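Local coordinates for protein PAN2-PAN3 deadenylation complex catalytic subunit pan2 (Neurospora crassa, PDB 4CZX) that is the catalytic subunit of the PAN deadenylation complex, which probably shortens mRNA poly(A) tails, here its N-terminal WD40 domain, at residues A[43-52]-A[64-75]; A[85-93]-A[106-117]. One frame throughout, in Å; residues are numbered along the deposited sequence.

Interaction 1: A[43-52]-A[64-75]; sequences WIGTQKGFAG and AFRIHPETDGPL
Phe50 and Arg66 face each other as a non-hydrogen-bonded antiparallel pair, and Arg66 runs past the ring at about a right angle. Its CB sits over the ring face, a CH-pi contact of 4.2 Å from Arg66 CB to the ring centroid. With CG anti to the backbone N (chi1 -165°) and a bend at chi3, the guanidinium then drops beside the ring, whose CD2 lies over one guanidinium face, 3.4 Å from Arg66 NH2; the two planes stand 80° apart. Glu70 CB lies over the opposite guanidinium face. At the guanidinium edge NH1 makes a weak bond to Lys48 O. Lys48 and Glu70 run side by side and end in a salt bridge, NZ to OE1, of 3.0 Å. Asp24 joins this cluster, forming salt bridges with both Lys48 and Arg66.

Backbone bonds set this frame. Ala51 and Phe65 exchange two bonds, Ile67 N reaches Gly49 O, and Leu75 N meets Thr46 O at 3.1 Å and 170°. Thr46 O also accepts from Gly49 N, closing the type I turn of residues 46-49, while Thr46 OG1 accepts from Lys48 N (an ST turn) and Phe50 N and is also hydrogen-bonded to Asp24. His68 NE2 gives its hydrogen to Gly73 O at 2.8 Å; its ring lies between Ile67 CD1 and Asp72 CB, and NE2 is 3.4 Å from Gly49 CA. On the Ala51 side of the sheet, Ala51 CB touches Leu75 CD1, and Trp43 CZ3 meets Phe65 CZ at 4.0 Å.

Strands 41-45, 50-55 and 60-66 are successive strands of one four-stranded propeller blade; Ala51 and Ile67 pack on Phe87 of strand 85-88 in the next, and a chain of another protein bonds to the backbone of Ala64 along the outermost strand.

Interaction 2: A[85-93]-A[106-117]; sequences VIFLGSRSV and IRHESMQDLRAM. With PO4 (phosphate ion), chain D.
Arg91 turns its CG beside the backbone N (chi1 -58°) and bends again at chi2 and chi3, curling back until NE points at Met111 O; the bond, 2.9 Å and 151°, lies in the carbonyl plane and close to the guanidinium plane. Arg107 instead stretches straight from CG to NE and passes obliquely across Arg91, its NH2 3.6 Å from Arg91 CB. The two guanidinium groups, 51° apart in plane, converge on a phosphate ion, probably from the crystallisation liquor. Arg107 NE holds O3 at 2.8 Å and its NH2 holds O2, while Arg91 NH2 gives a longer bond to O1. Gln112 OE1 lies over the Arg91 face turned from Arg107, and Arg107 NH1 is salt-bridged to Asp72.

Residues 107-113 carry the chain from strand 102-106, the outer strand of one beta-propeller blade, to strand 114-119, the first of the next. Val93 and Ile106 pair by two backbone bonds within the earlier blade, whereas Leu114 N bonds across to Ser90 O at 2.9 Å. Ser90 OG donates to Asp113 OD1, which also accepts from Arg115 NE; Arg115 grips that carboxylate side-on with NE and NH2, and Arg76 bonds Ser90 OG as well.

Apolar side chains join the two blades. Met117 CE touches Leu88 CB and Ile86 CG2, each at 3.8 Å. Val93 CG2 rests against Met111 CE and Leu114 CD1, and Met117 also packs on Ile127 and Val129 of strand 126-131.

Interaction 1 closes before interaction 2 opens along the chain, and their centres lie about 12 Å apart on the same side of the chain's centre. Interaction 1 joins a hairpin to the connection that leaves its blade; interaction 2 includes the next such connection, 107-113. They meet directly: Asp72 OD2 of interaction 1 forms a salt bridge with Arg107 NH1 of interaction 2 at 2.7 Å, and the same oxygen lies 3.5 Å from Arg91 CB. Asp72 thus probably helps to hold Arg107 beside the phosphate. Elsewhere along the seam between them, Ala51 CB packs on Phe87 CE2 at 3.6 Å and His68 ND1 lies 3.6 Å from Gly89 CA.

Interaction 1: A[43-52]-A[64-75]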
loop_
_atom_site.group_PDB
_atom_site.type_symbol
_atom_site.label_atom_id
_atom_site.label_comp_id
_atom_site.label_asym_id
_atom_site.label_seq_id
_atom_site.Cartn_x
_atom_site.Cartn_y
_atom_site.Cartn_z
ATOM N N TRP A 43 20.952 15.064 18.159
ATOM C CA TRP A 43 19.590 14.774 17.720
ATOM C C TRP A 43 18.926 15.978 17.057
ATOM O O TRP A 43 19.047 17.112 17.542
ATOM C CB TRP A 43 18.751 14.305 18.905
ATOM C CG TRP A 43 19.179 12.943 19.406
ATOM C CD1 TRP A 43 20.186 12.673 20.284
ATOM C CD2 TRP A 43 18.626 11.673 19.025
ATOM N NE1 TRP A 43 20.286 11.312 20.489
ATOM C CE2 TRP A 43 19.339 10.679 19.728
ATOM C CE3 TRP A 43 17.589 11.282 18.166
ATOM C CZ2 TRP A 43 19.052 9.312 19.600
ATOM C CZ3 TRP A 43 17.306 9.920 18.036
ATOM C CH2 TRP A 43 18.031 8.957 18.752
ATOM N N ILE A 44 18.228 15.724 15.949
ATOM C CA ILE A 44 17.561 16.782 15.169
ATOM C C ILE A 44 16.109 16.397 14.934
ATOM O O ILE A 44 15.826 15.263 14.538
ATOM C CB ILE A 44 18.263 17.012 13.807
ATOM C CG1 ILE A 44 19.758 17.275 14.011
ATOM C CG2 ILE A 44 17.569 18.115 12.980
ATOM C CD1 ILE A 44 20.533 17.423 12.727
ATOM N N GLY A 45 15.178 17.319 15.183
ATOM C CA GLY A 45 13.775 17.026 14.946
ATOM C C GLY A 45 13.218 17.723 13.710
ATOM O O GLY A 45 13.721 18.778 13.327
ATOM N N THR A 46 12.203 17.128 13.075
ATOM C CA THR A 46 11.517 17.752 11.925
ATOM C C THR A 46 10.159 18.326 12.304
ATOM O O THR A 46 9.626 18.049 13.378
ATOM C CB THR A 46 11.268 16.747 10.740
ATOM O OG1 THR A 46 10.146 15.907 11.046
ATOM C CG2 THR A 46 12.503 15.887 10.440
ATOM N N GLN A 47 9.574 19.082 11.377
ATOM C CA GLN A 47 8.304 19.749 11.607
ATOM C C GLN A 47 7.122 18.777 11.662
ATOM O O GLN A 47 5.990 19.201 11.902
ATOM C CB GLN A 47 8.059 20.808 10.510
ATOM C CG GLN A 47 9.114 21.921 10.466
ATOM C CD GLN A 47 9.111 22.752 11.726
ATOM O OE1 GLN A 47 8.080 22.870 12.389
ATOM N NE2 GLN A 47 10.275 23.323 12.082
ATOM N N LYS A 48 7.377 17.488 11.408
ATOM C CA LYS A 48 6.326 16.470 11.465
ATOM C C LYS A 48 6.691 15.359 12.450
ATOM O O LYS A 48 6.060 14.302 12.486
ATOM C CB LYS A 48 6.057 15.877 10.074
ATOM C CG LYS A 48 5.362 16.860 9.110
ATOM C CD LYS A 48 5.549 16.426 7.655
ATOM C CE LYS A 48 4.742 15.171 7.319
ATOM N NZ LYS A 48 5.315 14.384 6.171
ATOM N N GLY A 49 7.718 15.587 13.247
ATOM C CA GLY A 49 8.035 14.637 14.302
ATOM C C GLY A 49 9.034 13.534 13.986
ATOM O O GLY A 49 9.157 12.577 14.753
ATOM N N PHE A 50 9.770 13.641 12.885
ATOM C CA PHE A 50 10.886 12.698 12.718
ATOM C C PHE A 50 12.049 13.101 13.627
ATOM O O PHE A 50 12.362 14.291 13.763
ATOM C CB PHE A 50 11.363 12.639 11.262
ATOM C CG PHE A 50 11.282 11.266 10.663
ATOM C CD1 PHE A 50 12.275 10.323 10.917
ATOM C CD2 PHE A 50 10.226 10.919 9.849
ATOM C CE1 PHE A 50 12.193 9.049 10.362
ATOM C CE2 PHE A 50 10.137 9.649 9.290
ATOM C CZ PHE A 50 11.122 8.713 9.542
ATOM N N ALA A 51 12.663 12.104 14.258
ATOM C CA ALA A 51 13.889 12.286 15.022
ATOM C C ALA A 51 15.028 11.634 14.266
ATOM O O ALA A 51 14.926 10.457 13.877
ATOM C CB ALA A 51 13.761 11.669 16.413
ATOM N N GLY A 52 16.093 12.388 14.024
ATOM C CA GLY A 52 17.304 11.815 13.456
ATOM C C GLY A 52 18.484 11.995 14.402
ATOM O O GLY A 52 18.638 13.061 14.987
ATOM N N ALA A 64 17.096 6.883 12.968
ATOM C CA ALA A 64 16.067 7.859 12.631
ATOM C C ALA A 64 14.710 7.187 12.659
ATOM O O ALA A 64 14.553 6.067 12.152
ATOM C CB ALA A 64 16.343 8.495 11.268
ATOM N N PHE A 65 13.738 7.860 13.269
ATOM C CA PHE A 65 12.394 7.303 13.404
ATOM C C PHE A 65 11.405 8.389 13.791
ATOM O O PHE A 65 11.771 9.376 14.420
ATOM C CB PHE A 65 12.372 6.160 14.435
ATOM C CG PHE A 65 13.151 6.456 15.695
ATOM C CD1 PHE A 65 12.539 7.061 16.785
ATOM C CD2 PHE A 65 14.489 6.122 15.788
ATOM C CE1 PHE A 65 13.272 7.338 17.964
ATOM C CE2 PHE A 65 15.229 6.415 16.949
ATOM C CZ PHE A 65 14.615 7.011 18.036
ATOM N N ARG A 66 10.150 8.202 13.404
ATOM C CA ARG A 66 9.120 9.173 13.722
ATOM C C ARG A 66 8.600 8.909 15.127
ATOM O O ARG A 66 8.351 7.768 15.495
ATOM C CB ARG A 66 7.981 9.123 12.699
ATOM C CG ARG A 66 7.088 10.361 12.795
ATOM C CD ARG A 66 5.899 10.301 11.785
ATOM N NE ARG A 66 6.321 10.283 10.385
ATOM C CZ ARG A 66 6.801 11.338 9.733
ATOM N NH1 ARG A 66 6.945 12.491 10.367
ATOM N NH2 ARG A 66 7.148 11.242 8.451
ATOM N N ILE A 67 8.445 9.959 15.926
ATOM C CA ILE A 67 8.122 9.756 17.338
ATOM C C ILE A 67 6.655 10.078 17.695
ATOM O O ILE A 67 6.237 9.883 18.838
ATOM C CB ILE A 67 9.113 10.567 18.252
ATOM C CG1 ILE A 67 9.143 12.067 17.924
ATOM C CG2 ILE A 67 10.522 10.007 18.081
ATOM C CD1 ILE A 67 8.010 12.890 18.527
ATOM N N HIS A 68 5.870 10.556 16.730
ATOM C CA HIS A 68 4.426 10.712 16.940
ATOM C C HIS A 68 3.732 10.754 15.570
ATOM O O HIS A 68 4.419 10.861 14.559
ATOM C CB HIS A 68 4.107 11.959 17.797
ATOM C CG HIS A 68 4.505 13.269 17.181
ATOM N ND1 HIS A 68 4.603 14.427 17.927
ATOM C CD2 HIS A 68 4.802 13.615 15.907
ATOM C CE1 HIS A 68 4.966 15.423 17.142
ATOM N NE2 HIS A 68 5.080 14.962 15.908
ATOM N N PRO A 69 2.390 10.648 15.530
ATOM C CA PRO A 69 1.706 10.763 14.226
ATOM C C PRO A 69 2.078 12.067 13.531
ATOM O O PRO A 69 2.160 13.098 14.204
ATOM C CB PRO A 69 0.224 10.740 14.597
ATOM C CG PRO A 69 0.171 10.043 15.913
ATOM C CD PRO A 69 1.438 10.398 16.628
ATOM N N GLU A 70 2.311 12.040 12.220
ATOM C CA GLU A 70 2.857 13.229 11.555
ATOM C C GLU A 70 1.909 14.430 11.601
ATOM O O GLU A 70 2.355 15.568 11.497
ATOM C CB GLU A 70 3.234 12.920 10.104
ATOM C CG GLU A 70 2.082 12.603 9.191
ATOM C CD GLU A 70 2.544 11.820 7.978
ATOM O OE1 GLU A 70 3.183 12.416 7.083
ATOM O OE2 GLU A 70 2.297 10.598 7.936
ATOM N N THR A 71 0.616 14.179 11.787
ATOM C CA THR A 71 -0.357 15.255 11.979
ATOM C C THR A 71 -0.206 15.998 13.315
ATOM O O THR A 71 -0.782 17.072 13.508
ATOM C CB THR A 71 -1.790 14.704 11.862
ATOM O OG1 THR A 71 -1.917 13.527 12.673
ATOM C CG2 THR A 71 -2.067 14.337 10.423
ATOM N N ASP A 72 0.579 15.439 14.229
ATOM C CA ASP A 72 0.854 16.092 15.508
ATOM C C ASP A 72 1.779 17.288 15.363
ATOM O O ASP A 72 1.854 18.122 16.255
ATOM C CB ASP A 72 1.479 15.110 16.505
ATOM C CG ASP A 72 0.453 14.216 17.176
ATOM O OD1 ASP A 72 -0.737 14.236 16.782
ATOM O OD2 ASP A 72 0.840 13.476 18.105
ATOM N N GLY A 73 2.501 17.368 14.254
ATOM C CA GLY A 73 3.349 18.523 14.014
ATOM C C GLY A 73 4.795 18.365 14.469
ATOM O O GLY A 73 5.355 17.268 14.425
ATOM N N PRO A 74 5.417 19.473 14.902
ATOM C CA PRO A 74 6.864 19.484 15.131
ATOM C C PRO A 74 7.315 18.668 16.333
ATOM O O PRO A 74 6.583 18.523 17.307
ATOM C CB PRO A 74 7.182 20.974 15.369
ATOM C CG PRO A 74 5.879 21.603 15.703
ATOM C CD PRO A 74 4.839 20.830 14.936
ATOM N N LEU A 75 8.527 18.145 16.239
ATOM C CA LEU A 75 9.194 17.570 17.395
ATOM C C LEU A 75 9.634 18.779 18.216
ATOM O O LEU A 75 10.404 19.597 17.728
ATOM C CB LEU A 75 10.378 16.692 16.975
ATOM C CG LEU A 75 10.754 15.539 17.916
ATOM C CD1 LEU A 75 11.866 14.674 17.310
ATOM C CD2 LEU A 75 11.178 16.077 19.276
#

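Interaction 2: A[85-93]-A[106-117]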
loop_
_atom_site.group_PDB
_atom_site.type_symbol
_atom_site.label_atom_id
_atom_site.label_comp_id
_atom_site.label_asym_id
_atom_site.label_seq_id
_atom_site.Cartn_x
_atom_site.Cartn_y
_atom_site.Cartn_z
ATOM N N VAL A 85 16.006 8.150 24.988
ATOM C CA VAL A 85 15.708 9.539 24.689
ATOM C C VAL A 85 14.228 9.800 24.885
ATOM O O VAL A 85 13.391 8.989 24.477
ATOM C CB VAL A 85 16.098 9.893 23.248
ATOM C CG1 VAL A 85 15.831 11.412 22.960
ATOM C CG2 VAL A 85 17.550 9.502 22.992
ATOM N N ILE A 86 13.905 10.937 25.495
ATOM C CA ILE A 86 12.518 11.363 25.623
ATOM C C ILE A 86 12.218 12.448 24.587
ATOM O O ILE A 86 12.998 13.390 24.400
ATOM C CB ILE A 86 12.205 11.866 27.041
ATOM C CG1 ILE A 86 12.760 10.879 28.082
ATOM C CG2 ILE A 86 10.700 12.058 27.238
ATOM C CD1 ILE A 86 12.547 11.326 29.502
ATOM N N PHE A 87 11.105 12.265 23.892
ATOM C CA PHE A 87 10.697 13.130 22.779
ATOM C C PHE A 87 9.355 13.775 23.094
ATOM O O PHE A 87 8.410 13.080 23.482
ATOM C CB PHE A 87 10.570 12.325 21.478
ATOM C CG PHE A 87 11.776 11.476 21.144
ATOM C CD1 PHE A 87 11.865 10.151 21.582
ATOM C CD2 PHE A 87 12.781 11.983 20.336
ATOM C CE1 PHE A 87 12.977 9.347 21.247
ATOM C CE2 PHE A 87 13.877 11.211 19.987
ATOM C CZ PHE A 87 13.987 9.881 20.444
ATOM N N LEU A 88 9.247 15.089 22.905
ATOM C CA LEU A 88 7.991 15.778 23.181
ATOM C C LEU A 88 7.352 16.312 21.899
ATOM O O LEU A 88 8.003 16.971 21.092
ATOM C CB LEU A 88 8.193 16.947 24.168
ATOM C CG LEU A 88 6.880 17.597 24.641
ATOM C CD1 LEU A 88 6.981 18.022 26.096
ATOM C CD2 LEU A 88 6.466 18.817 23.793
ATOM N N GLY A 89 6.067 16.014 21.725
ATOM C CA GLY A 89 5.263 16.620 20.676
ATOM C C GLY A 89 4.090 17.312 21.344
ATOM O O GLY A 89 3.900 17.174 22.555
ATOM N N SER A 90 3.295 18.049 20.569
ATOM C CA SER A 90 2.169 18.779 21.137
ATOM C C SER A 90 1.136 17.893 21.817
ATOM O O SER A 90 0.456 18.340 22.741
ATOM C CB SER A 90 1.476 19.610 20.048
ATOM O OG SER A 90 2.194 20.810 19.852
ATOM N N ARG A 91 1.006 16.646 21.357
ATOM C CA ARG A 91 -0.087 15.780 21.803
ATOM C C ARG A 91 0.381 14.568 22.613
ATOM O O ARG A 91 -0.439 13.765 23.078
ATOM C CB ARG A 91 -0.902 15.278 20.593
ATOM C CG ARG A 91 -1.513 16.399 19.733
ATOM C CD ARG A 91 -2.548 17.201 20.515
ATOM N NE ARG A 91 -3.441 16.309 21.241
ATOM C CZ ARG A 91 -4.490 15.691 20.700
ATOM N NH1 ARG A 91 -4.799 15.889 19.425
ATOM N NH2 ARG A 91 -5.234 14.878 21.441
ATOM N N SER A 92 1.688 14.424 22.780
ATOM C CA SER A 92 2.202 13.194 23.377
ATOM C C SER A 92 3.652 13.297 23.802
ATOM O O SER A 92 4.374 14.215 23.401
ATOM C CB SER A 92 2.058 12.030 22.386
ATOM O OG SER A 92 2.942 12.211 21.290
ATOM N N VAL A 93 4.068 12.330 24.618
ATOM C CA VAL A 93 5.455 12.205 25.030
ATOM C C VAL A 93 5.860 10.777 24.690
ATOM O O VAL A 93 5.104 9.842 24.941
ATOM C CB VAL A 93 5.643 12.485 26.531
ATOM C CG1 VAL A 93 7.120 12.432 26.915
ATOM C CG2 VAL A 93 5.038 13.841 26.906
ATOM N N ILE A 106 3.034 7.938 25.780
ATOM C CA ILE A 106 1.995 8.538 26.587
ATOM C C ILE A 106 1.236 9.558 25.741
ATOM O O ILE A 106 1.810 10.521 25.234
ATOM C CB ILE A 106 2.573 9.208 27.859
ATOM C CG1 ILE A 106 3.307 8.169 28.719
ATOM C CG2 ILE A 106 1.465 9.874 28.656
ATOM C CD1 ILE A 106 3.974 8.745 29.970
ATOM N N ARG A 107 -0.057 9.318 25.567
ATOM C CA ARG A 107 -0.901 10.213 24.786
ATOM C C ARG A 107 -2.121 10.528 25.636
ATOM O O ARG A 107 -3.185 9.925 25.477
ATOM C CB ARG A 107 -1.291 9.583 23.444
ATOM C CG ARG A 107 -1.850 10.592 22.432
ATOM C CD ARG A 107 -2.238 9.959 21.092
ATOM N NE ARG A 107 -2.716 11.001 20.183
ATOM C CZ ARG A 107 -1.922 11.737 19.403
ATOM N NH1 ARG A 107 -0.612 11.524 19.384
ATOM N NH2 ARG A 107 -2.440 12.689 18.637
ATOM N N HIS A 108 -1.931 11.459 26.564
ATOM C CA HIS A 108 -2.919 11.801 27.587
ATOM C C HIS A 108 -3.884 12.866 27.054
ATOM O O HIS A 108 -3.482 13.719 26.257
ATOM C CB HIS A 108 -2.178 12.286 28.844
ATOM C CG HIS A 108 -3.038 12.449 30.056
ATOM N ND1 HIS A 108 -3.815 13.568 30.277
ATOM C CD2 HIS A 108 -3.197 11.661 31.145
ATOM C CE1 HIS A 108 -4.435 13.448 31.437
ATOM N NE2 HIS A 108 -4.075 12.302 31.985
ATOM N N GLU A 109 -5.148 12.810 27.481
ATOM C CA GLU A 109 -6.165 13.766 27.032
ATOM C C GLU A 109 -5.809 15.216 27.340
ATOM O O GLU A 109 -6.224 16.115 26.626
ATOM C CB GLU A 109 -7.520 13.447 27.663
ATOM C CG GLU A 109 -8.167 12.183 27.136
ATOM C CD GLU A 109 -9.553 11.951 27.720
ATOM O OE1 GLU A 109 -10.097 12.882 28.363
ATOM O OE2 GLU A 109 -10.094 10.834 27.541
ATOM N N SER A 110 -5.044 15.443 28.401
ATOM C CA SER A 110 -4.685 16.806 28.790
ATOM C C SER A 110 -3.470 17.309 28.021
ATOM O O SER A 110 -3.016 18.432 28.230
ATOM C CB SER A 110 -4.421 16.883 30.292
ATOM O OG SER A 110 -5.609 16.637 31.028
ATOM N N MET A 111 -2.936 16.474 27.137
ATOM C CA MET A 111 -1.854 16.902 26.262
ATOM C C MET A 111 -2.450 17.491 24.992
ATOM O O MET A 111 -2.664 16.782 24.009
ATOM C CB MET A 111 -0.914 15.734 25.938
ATOM C CG MET A 111 -0.252 15.149 27.155
ATOM S SD MET A 111 0.716 13.672 26.769
ATOM C CE MET A 111 1.513 13.366 28.345
ATOM N N GLN A 112 -2.723 18.796 25.022
ATOM C CA GLN A 112 -3.387 19.455 23.904
ATOM C C GLN A 112 -2.423 20.268 23.055
ATOM O O GLN A 112 -2.540 20.290 21.832
ATOM C CB GLN A 112 -4.524 20.341 24.412
ATOM C CG GLN A 112 -5.742 19.541 24.858
ATOM C CD GLN A 112 -6.206 18.539 23.795
ATOM O OE1 GLN A 112 -6.403 18.893 22.627
ATOM N NE2 GLN A 112 -6.375 17.280 24.200
ATOM N N ASP A 113 -1.492 20.961 23.702
ATOM C CA ASP A 113 -0.465 21.696 22.981
ATOM C C ASP A 113 0.787 21.832 23.848
ATOM O O ASP A 113 1.160 22.940 24.255
ATOM C CB ASP A 113 -0.981 23.073 22.545
ATOM C CG ASP A 113 -0.058 23.751 21.544
ATOM O OD1 ASP A 113 0.893 23.096 21.068
ATOM O OD2 ASP A 113 -0.278 24.936 21.224
ATOM N N LEU A 114 1.416 20.691 24.139
ATOM C CA LEU A 114 2.661 20.659 24.911
ATOM C C LEU A 114 3.786 21.345 24.160
ATOM O O LEU A 114 3.870 21.216 22.944
ATOM C CB LEU A 114 3.076 19.213 25.208
ATOM C CG LEU A 114 2.090 18.337 25.977
ATOM C CD1 LEU A 114 2.695 16.950 26.128
ATOM C CD2 LEU A 114 1.801 18.942 27.334
ATOM N N ARG A 115 4.659 22.048 24.880
ATOM C CA ARG A 115 5.760 22.781 24.255
ATOM C C ARG A 115 7.110 22.543 24.916
ATOM O O ARG A 115 8.164 22.826 24.327
ATOM C CB ARG A 115 5.474 24.290 24.278
ATOM C CG ARG A 115 4.248 24.718 23.464
ATOM C CD ARG A 115 4.416 24.414 21.981
ATOM N NE ARG A 115 3.218 24.845 21.244
ATOM C CZ ARG A 115 3.034 26.072 20.755
ATOM N NH1 ARG A 115 3.970 27.006 20.898
ATOM N NH2 ARG A 115 1.902 26.372 20.114
ATOM N N ALA A 116 7.082 22.043 26.150
ATOM C CA ALA A 116 8.274 22.024 26.962
ATOM C C ALA A 116 8.236 20.943 28.018
ATOM O O ALA A 116 7.182 20.586 28.543
ATOM C CB ALA A 116 8.478 23.397 27.646
ATOM N N MET A 117 9.411 20.458 28.357
ATOM C CA MET A 117 9.522 19.609 29.527
ATOM C C MET A 117 10.877 19.697 30.178
ATOM O O MET A 117 11.861 20.129 29.562
ATOM C CB MET A 117 9.236 18.181 29.152
ATOM C CG MET A 117 10.182 17.705 28.191
ATOM S SD MET A 117 9.693 16.020 27.950
ATOM C CE MET A 117 10.776 15.800 26.665
HETATM P P PO4 D . -6.314 11.812 19.172
HETATM O O1 PO4 D . -7.182 12.864 19.823
HETATM O O2 PO4 D . -5.433 12.479 18.141
HETATM O O3 PO4 D . -5.468 11.134 20.223
HETATM O O4 PO4 D . -7.187 10.772 18.504
HETATM O O HOH W 1 -3.233 13.747 23.448
#